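Local coordinates for protein glucose-6-phosphate isomerase (Plasmodium falciparum, PDB 3QKI) that probably catalyses the reversible isomerisation of glucose 6-phosphate to fructose 6-phosphate, the second step of glycolysis, at residues T181-Y185 with F218-F222. Sequence-based numbering, arbitrary orientation.
Sequences TEFVY and FNVRF
Phe222 reaches from its strand to the helix and meets three side chains there. Glu182 lies over one face of the ring, with its CB 3.9 Å from the ring centroid and 15° off the normal, a CH-pi contact. CG of Glu182 stands anti to the backbone N (chi1 -176°), which carries the extended chain on past CD1 of the ring. The carboxylate is turned 40° from the ring plane. At the ring edge, CD2 of Tyr185 lies 3.9 Å from CE1 of Phe222. Thr181 also comes to the edge, with CG2 at 3.7 Å from CE2 of Phe222.

Tyr185 reaches across to the strand and lays one face of its ring against Val220, whose CB makes a second CH-pi contact. At the far end a water bridges the two segments: it lies 2.7 Å from OH of Tyr185 and donates to O of Phe218 at 2.6 Å. Thr181 and Tyr185 also touch Leu324 of helix 318-328. The side chain of Thr181 lies about 7 Å from that of Ser177, which binds fructose 6-phosphate. Helix 179-197 connects parallel neighbours 168-172 and 219-223, a beta-alpha-beta crossover in a phosphoglucose isomerase SIS domain.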
loop_
_atom_site.group_PDB
_atom_site.type_symbol
_atom_site.label_atom_id
_atom_site.label_comp_id
_atom_site.label_asym_id
_atom_site.label_seq_id
_atom_site.Cartn_x
_atom_site.Cartn_y
_atom_site.Cartn_z
ATOM N N THR A 181 5.467 -11.240 -9.534
ATOM C CA THR A 181 5.792 -12.507 -8.880
ATOM C C THR A 181 5.243 -12.537 -7.442
ATOM O O THR A 181 4.596 -13.516 -7.079
ATOM C CB THR A 181 7.303 -12.752 -8.909
ATOM O OG1 THR A 181 7.765 -12.537 -10.239
ATOM C CG2 THR A 181 7.688 -14.164 -8.414
ATOM N N GLU A 182 5.504 -11.476 -6.642
ATOM C CA GLU A 182 5.044 -11.441 -5.265
ATOM C C GLU A 182 3.513 -11.447 -5.176
ATOM O O GLU A 182 2.950 -12.128 -4.302
ATOM C CB GLU A 182 5.676 -10.288 -4.457
ATOM C CG GLU A 182 5.227 -10.351 -3.001
ATOM C CD GLU A 182 6.058 -9.552 -2.029
ATOM O OE1 GLU A 182 6.509 -8.446 -2.399
ATOM O OE2 GLU A 182 6.243 -10.025 -0.888
ATOM N N PHE A 183 2.843 -10.758 -6.114
ATOM C CA PHE A 183 1.378 -10.774 -6.164
ATOM C C PHE A 183 0.931 -12.247 -6.294
ATOM O O PHE A 183 0.154 -12.715 -5.473
ATOM C CB PHE A 183 0.839 -9.879 -7.323
ATOM C CG PHE A 183 -0.358 -10.422 -8.096
ATOM C CD1 PHE A 183 -1.491 -10.885 -7.433
ATOM C CD2 PHE A 183 -0.337 -10.492 -9.484
ATOM C CE1 PHE A 183 -2.556 -11.457 -8.144
ATOM C CE2 PHE A 183 -1.429 -11.009 -10.194
ATOM C CZ PHE A 183 -2.527 -11.489 -9.518
ATOM N N VAL A 184 1.433 -12.966 -7.307
ATOM C CA VAL A 184 1.036 -14.361 -7.586
ATOM C C VAL A 184 1.447 -15.306 -6.463
ATOM O O VAL A 184 0.671 -16.179 -6.092
ATOM C CB VAL A 184 1.496 -14.867 -8.985
ATOM C CG1 VAL A 184 1.008 -16.302 -9.247
ATOM C CG2 VAL A 184 1.008 -13.937 -10.094
ATOM N N TYR A 185 2.644 -15.118 -5.905
ATOM C CA TYR A 185 3.142 -15.930 -4.822
ATOM C C TYR A 185 2.195 -15.870 -3.590
ATOM O O TYR A 185 1.706 -16.898 -3.119
ATOM C CB TYR A 185 4.585 -15.527 -4.455
ATOM C CG TYR A 185 5.086 -16.321 -3.278
ATOM C CD1 TYR A 185 5.334 -17.693 -3.391
ATOM C CD2 TYR A 185 5.218 -15.731 -2.020
ATOM C CE1 TYR A 185 5.706 -18.449 -2.291
ATOM C CE2 TYR A 185 5.582 -16.483 -0.911
ATOM C CZ TYR A 185 5.840 -17.838 -1.057
ATOM O OH TYR A 185 6.279 -18.561 0.006
ATOM N N PHE A 218 8.382 -24.000 0.181
ATOM C CA PHE A 218 9.561 -23.132 0.061
ATOM C C PHE A 218 9.391 -21.807 0.777
ATOM O O PHE A 218 8.336 -21.166 0.674
ATOM C CB PHE A 218 9.906 -22.905 -1.411
ATOM C CG PHE A 218 10.406 -24.153 -2.095
ATOM C CD1 PHE A 218 11.770 -24.432 -2.164
ATOM C CD2 PHE A 218 9.520 -25.047 -2.683
ATOM C CE1 PHE A 218 12.232 -25.584 -2.811
ATOM C CE2 PHE A 218 9.982 -26.208 -3.298
ATOM C CZ PHE A 218 11.333 -26.465 -3.369
ATOM N N ASN A 219 10.429 -21.384 1.490
ATOM C CA ASN A 219 10.385 -20.103 2.169
ATOM C C ASN A 219 10.900 -19.070 1.153
ATOM O O ASN A 219 12.100 -18.871 1.017
ATOM C CB ASN A 219 11.216 -20.161 3.443
ATOM C CG ASN A 219 11.222 -18.904 4.279
ATOM O OD1 ASN A 219 10.594 -17.879 3.963
ATOM N ND2 ASN A 219 11.958 -18.957 5.366
ATOM N N VAL A 220 9.976 -18.476 0.385
ATOM C CA VAL A 220 10.301 -17.518 -0.667
ATOM C C VAL A 220 10.358 -16.109 -0.097
ATOM O O VAL A 220 9.414 -15.659 0.545
ATOM C CB VAL A 220 9.331 -17.647 -1.866
ATOM C CG1 VAL A 220 9.703 -16.701 -3.000
ATOM C CG2 VAL A 220 9.276 -19.089 -2.363
ATOM N N ARG A 221 11.481 -15.426 -0.324
ATOM C CA ARG A 221 11.705 -14.040 0.111
ATOM C C ARG A 221 12.019 -13.167 -1.107
ATOM O O ARG A 221 12.635 -13.641 -2.072
ATOM C CB ARG A 221 12.866 -13.970 1.135
ATOM C CG ARG A 221 12.696 -14.933 2.309
ATOM C CD ARG A 221 12.266 -14.233 3.567
ATOM N NE ARG A 221 12.081 -15.144 4.708
ATOM C CZ ARG A 221 12.916 -15.275 5.733
ATOM N NH1 ARG A 221 14.051 -14.589 5.769
ATOM N NH2 ARG A 221 12.611 -16.075 6.745
ATOM N N PHE A 222 11.581 -11.898 -1.081
ATOM C CA PHE A 222 11.829 -10.933 -2.168
ATOM C C PHE A 222 12.745 -9.826 -1.661
ATOM O O PHE A 222 12.384 -9.102 -0.739
ATOM C CB PHE A 222 10.522 -10.383 -2.739
ATOM C CG PHE A 222 9.667 -11.453 -3.365
ATOM C CD1 PHE A 222 8.668 -12.090 -2.624
ATOM C CD2 PHE A 222 9.861 -11.834 -4.690
ATOM C CE1 PHE A 222 7.907 -13.111 -3.182
ATOM C CE2 PHE A 222 9.102 -12.866 -5.251
ATOM C CZ PHE A 222 8.118 -13.490 -4.497
HETATM O O HOH W 1 5.906 -21.224 -0.300
#